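Local coordinates for protein glycosyltransferase (duf1792) (Streptococcus sanguinis, PDB 5V4A) that binds UDP and probably transfers sugar onto a serine-rich repeat cell-wall protein, this chain being the C-terminal GT-D-type glycosyltransferase domain of a longer enzyme, at residues H237-H245 against D252-D260. Residues are numbered along the deposited sequence; the frame is centred on the assembly and turned at random.
Sequences HKVKLSHKH and DQDIEFRDD. With UDP (uridine-5'-diphosphate), chain C.
His245 and Asp252 meet at the ligand-facing end of this contact, where His245 is buried: ND1 gives a nearly straight hydrogen bond to OD1, modelled at 2.4 Å, a length that is doubtful, with the carboxylate turned at a right angle (89°) to the imidazole. The Asp252 carboxylate sits at the ring edge, while the ribose O2' of UDP lies over the centre of one face, 3.5 Å from CD2 of His245. Thr150 holds the other Asp252 oxygen, and His245 NE2 is hydrogen-bonded to His223, which itself hydrogen-bonds UDP. Next to this pair, Ile255 lays CD1 against the carbonyl O of Lys244 (3.5 Å). Lys240, extended until a bend at its last torsion, brings NZ to Asp254 O (3.1 Å), above the carbonyl plane, to Leu241 O, and weakly to Gln253 O. Midway, Glu256 N bonds to Ser242 O (3.0 Å) in the carbonyl plane.

The far end is more exposed, yet His243 is closely covered. Arg258, bent at chi2 (-106°), lays its guanidinium flat over His243, centres 3.8 Å apart, with its CG over the same ring; one water links His243 O to Arg258 N. Looser is the solvent-side Glu256 carboxylate, where Ser242 OG makes a long, weak bond to OE1 (3.4 Å). Both segments belong to one long loop between helices 224-233 and 261-266; through Asp252, a second-shell partner at ND1, it probably helps to orient the His245 ring against the ribose.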
# COMPACT_ATOMS: atom_id res chain seq x y z
N HIS A 237 19.35 -14.22 -4.94
CA HIS A 237 19.38 -15.52 -4.29
C HIS A 237 19.08 -15.35 -2.80
O HIS A 237 19.15 -14.25 -2.26
CB HIS A 237 20.74 -16.23 -4.46
CG HIS A 237 21.23 -16.26 -5.88
ND1 HIS A 237 22.06 -15.29 -6.40
CD2 HIS A 237 20.99 -17.13 -6.89
CE1 HIS A 237 22.32 -15.57 -7.66
NE2 HIS A 237 21.68 -16.68 -7.99
N LYS A 238 18.72 -16.47 -2.15
CA LYS A 238 18.41 -16.49 -0.71
C LYS A 238 19.71 -16.47 0.10
O LYS A 238 20.09 -17.44 0.75
CB LYS A 238 17.55 -17.69 -0.35
CG LYS A 238 16.14 -17.66 -0.92
CD LYS A 238 15.42 -18.97 -0.62
CE LYS A 238 14.00 -18.99 -1.17
NZ LYS A 238 13.91 -18.43 -2.54
N VAL A 239 20.38 -15.32 0.05
CA VAL A 239 21.67 -15.16 0.70
C VAL A 239 21.51 -15.22 2.22
O VAL A 239 20.62 -14.56 2.78
CB VAL A 239 22.32 -13.83 0.28
CG1 VAL A 239 23.64 -13.65 0.99
CG2 VAL A 239 22.48 -13.78 -1.24
N LYS A 240 22.38 -15.98 2.89
CA LYS A 240 22.22 -16.16 4.33
C LYS A 240 22.75 -14.95 5.10
O LYS A 240 23.83 -14.41 4.80
CB LYS A 240 22.93 -17.42 4.80
CG LYS A 240 22.69 -17.73 6.28
CD LYS A 240 23.42 -18.97 6.74
CE LYS A 240 23.17 -19.22 8.20
NZ LYS A 240 23.46 -18.01 9.02
N LEU A 241 21.98 -14.52 6.10
CA LEU A 241 22.40 -13.45 7.00
C LEU A 241 23.11 -14.04 8.21
O LEU A 241 22.81 -15.15 8.66
CB LEU A 241 21.19 -12.62 7.45
CG LEU A 241 20.28 -12.10 6.34
CD1 LEU A 241 19.00 -11.46 6.90
CD2 LEU A 241 21.03 -11.10 5.47
N SER A 242 24.06 -13.29 8.73
CA SER A 242 24.92 -13.82 9.77
C SER A 242 24.51 -13.41 11.19
O SER A 242 25.06 -13.96 12.15
CB SER A 242 26.39 -13.43 9.49
OG SER A 242 26.66 -12.10 9.86
N HIS A 243 23.60 -12.43 11.35
CA HIS A 243 23.31 -11.89 12.68
C HIS A 243 21.88 -12.15 13.14
O HIS A 243 21.46 -11.63 14.17
CB HIS A 243 23.61 -10.39 12.73
CG HIS A 243 25.03 -10.06 12.38
ND1 HIS A 243 25.42 -9.60 11.14
CD2 HIS A 243 26.17 -10.17 13.11
CE1 HIS A 243 26.72 -9.41 11.13
NE2 HIS A 243 27.21 -9.76 12.31
N LYS A 244 21.13 -12.96 12.41
CA LYS A 244 19.79 -13.36 12.83
C LYS A 244 19.39 -14.51 11.93
O LYS A 244 20.14 -14.91 11.03
CB LYS A 244 18.79 -12.21 12.74
CG LYS A 244 18.68 -11.62 11.36
CD LYS A 244 17.55 -10.61 11.31
CE LYS A 244 17.82 -9.56 10.25
NZ LYS A 244 16.79 -8.47 10.23
N HIS A 245 18.19 -15.04 12.18
CA HIS A 245 17.60 -16.11 11.39
C HIS A 245 17.40 -15.67 9.95
O HIS A 245 17.00 -14.53 9.68
CB HIS A 245 16.25 -16.49 12.01
CG HIS A 245 15.48 -17.50 11.22
ND1 HIS A 245 15.79 -18.84 11.25
CD2 HIS A 245 14.42 -17.38 10.40
CE1 HIS A 245 14.96 -19.50 10.46
NE2 HIS A 245 14.12 -18.63 9.93
N ASP A 252 19.45 -22.66 11.72
CA ASP A 252 19.96 -21.51 12.47
C ASP A 252 21.41 -21.70 12.90
O ASP A 252 21.82 -21.19 13.95
CB ASP A 252 19.11 -21.18 13.71
CG ASP A 252 17.80 -20.51 13.37
OD1 ASP A 252 17.72 -19.89 12.29
OD2 ASP A 252 16.87 -20.55 14.21
N GLN A 253 22.21 -22.36 12.07
CA GLN A 253 23.64 -22.40 12.33
C GLN A 253 24.29 -21.05 11.98
O GLN A 253 23.76 -20.26 11.19
CB GLN A 253 24.30 -23.52 11.51
CG GLN A 253 24.65 -23.15 10.07
CD GLN A 253 23.47 -23.18 9.10
OE1 GLN A 253 22.36 -23.59 9.45
NE2 GLN A 253 23.72 -22.70 7.88
N ASP A 254 25.44 -20.79 12.60
CA ASP A 254 26.27 -19.62 12.25
C ASP A 254 25.48 -18.31 12.38
O ASP A 254 25.34 -17.54 11.42
CB ASP A 254 26.86 -19.78 10.85
CG ASP A 254 27.81 -20.97 10.77
OD1 ASP A 254 28.58 -21.15 11.72
OD2 ASP A 254 27.78 -21.73 9.77
N ILE A 255 24.99 -18.05 13.59
CA ILE A 255 24.28 -16.82 13.90
C ILE A 255 24.93 -16.19 15.13
O ILE A 255 25.00 -16.82 16.19
CB ILE A 255 22.78 -17.07 14.15
CG1 ILE A 255 22.08 -17.45 12.84
CG2 ILE A 255 22.12 -15.87 14.82
CD1 ILE A 255 20.63 -17.80 13.02
N GLU A 256 25.34 -14.92 15.01
CA GLU A 256 25.86 -14.15 16.13
C GLU A 256 25.12 -12.82 16.17
O GLU A 256 25.14 -12.06 15.20
CB GLU A 256 27.40 -13.98 15.99
CG GLU A 256 27.85 -12.88 15.04
CD GLU A 256 28.06 -13.36 13.61
OE1 GLU A 256 28.35 -12.50 12.76
OE2 GLU A 256 27.95 -14.58 13.35
N PHE A 257 24.40 -12.57 17.26
CA PHE A 257 23.52 -11.40 17.32
C PHE A 257 24.31 -10.10 17.31
O PHE A 257 25.36 -9.99 17.96
CB PHE A 257 22.62 -11.45 18.56
CG PHE A 257 21.63 -12.60 18.59
CD1 PHE A 257 21.16 -13.17 17.41
CD2 PHE A 257 21.15 -13.07 19.80
CE1 PHE A 257 20.25 -14.20 17.44
CE2 PHE A 257 20.22 -14.11 19.83
CZ PHE A 257 19.78 -14.68 18.65
N ARG A 258 23.80 -9.11 16.60
CA ARG A 258 24.29 -7.75 16.74
C ARG A 258 23.64 -7.15 17.97
O ARG A 258 22.45 -7.38 18.22
CB ARG A 258 23.93 -6.91 15.51
CG ARG A 258 24.76 -7.17 14.26
CD ARG A 258 25.78 -6.06 13.96
NE ARG A 258 26.07 -5.98 12.53
CZ ARG A 258 27.27 -6.21 11.98
NH1 ARG A 258 28.30 -6.53 12.75
NH2 ARG A 258 27.43 -6.12 10.67
N ASP A 259 24.41 -6.41 18.77
CA ASP A 259 23.80 -5.76 19.92
C ASP A 259 22.86 -4.67 19.44
O ASP A 259 23.29 -3.69 18.82
CB ASP A 259 24.86 -5.20 20.87
CG ASP A 259 24.30 -4.92 22.25
OD1 ASP A 259 23.18 -5.40 22.54
OD2 ASP A 259 24.97 -4.21 23.03
N ASP A 260 21.57 -4.80 19.74
CA ASP A 260 20.58 -3.83 19.32
C ASP A 260 19.83 -3.37 20.56
O ASP A 260 19.11 -4.16 21.18
CB ASP A 260 19.63 -4.43 18.28
CG ASP A 260 18.82 -3.39 17.54
OD1 ASP A 260 17.97 -2.70 18.16
OD2 ASP A 260 19.06 -3.24 16.32
N1 UDP C . 10.06 -19.90 14.32
C2 UDP C . 10.28 -19.72 15.67
N3 UDP C . 10.05 -20.82 16.45
C4 UDP C . 9.62 -22.06 16.03
C5 UDP C . 9.40 -22.17 14.62
C6 UDP C . 9.61 -21.10 13.83
O2 UDP C . 10.66 -18.66 16.14
O4 UDP C . 9.44 -22.97 16.87
C1' UDP C . 10.23 -18.71 13.44
C2' UDP C . 11.45 -18.67 12.53
O2' UDP C . 12.62 -18.31 13.26
C3' UDP C . 11.00 -17.61 11.51
C4' UDP C . 9.46 -17.78 11.46
O4' UDP C . 9.13 -18.67 12.55
O3' UDP C . 11.26 -16.28 11.95
C5' UDP C . 8.90 -18.31 10.16
O5' UDP C . 7.49 -18.61 10.25
PA UDP C . 6.74 -19.31 9.04
O1A UDP C . 7.24 -20.74 8.85
O2A UDP C . 5.29 -19.12 9.28
O3A UDP C . 7.22 -18.47 7.73
PB UDP C . 6.70 -18.37 6.23
O1B UDP C . 5.45 -19.27 6.24
O2B UDP C . 7.83 -19.03 5.42
O3B UDP C . 6.39 -16.96 5.84
O HOH W 1 21.11 -9.06 15.11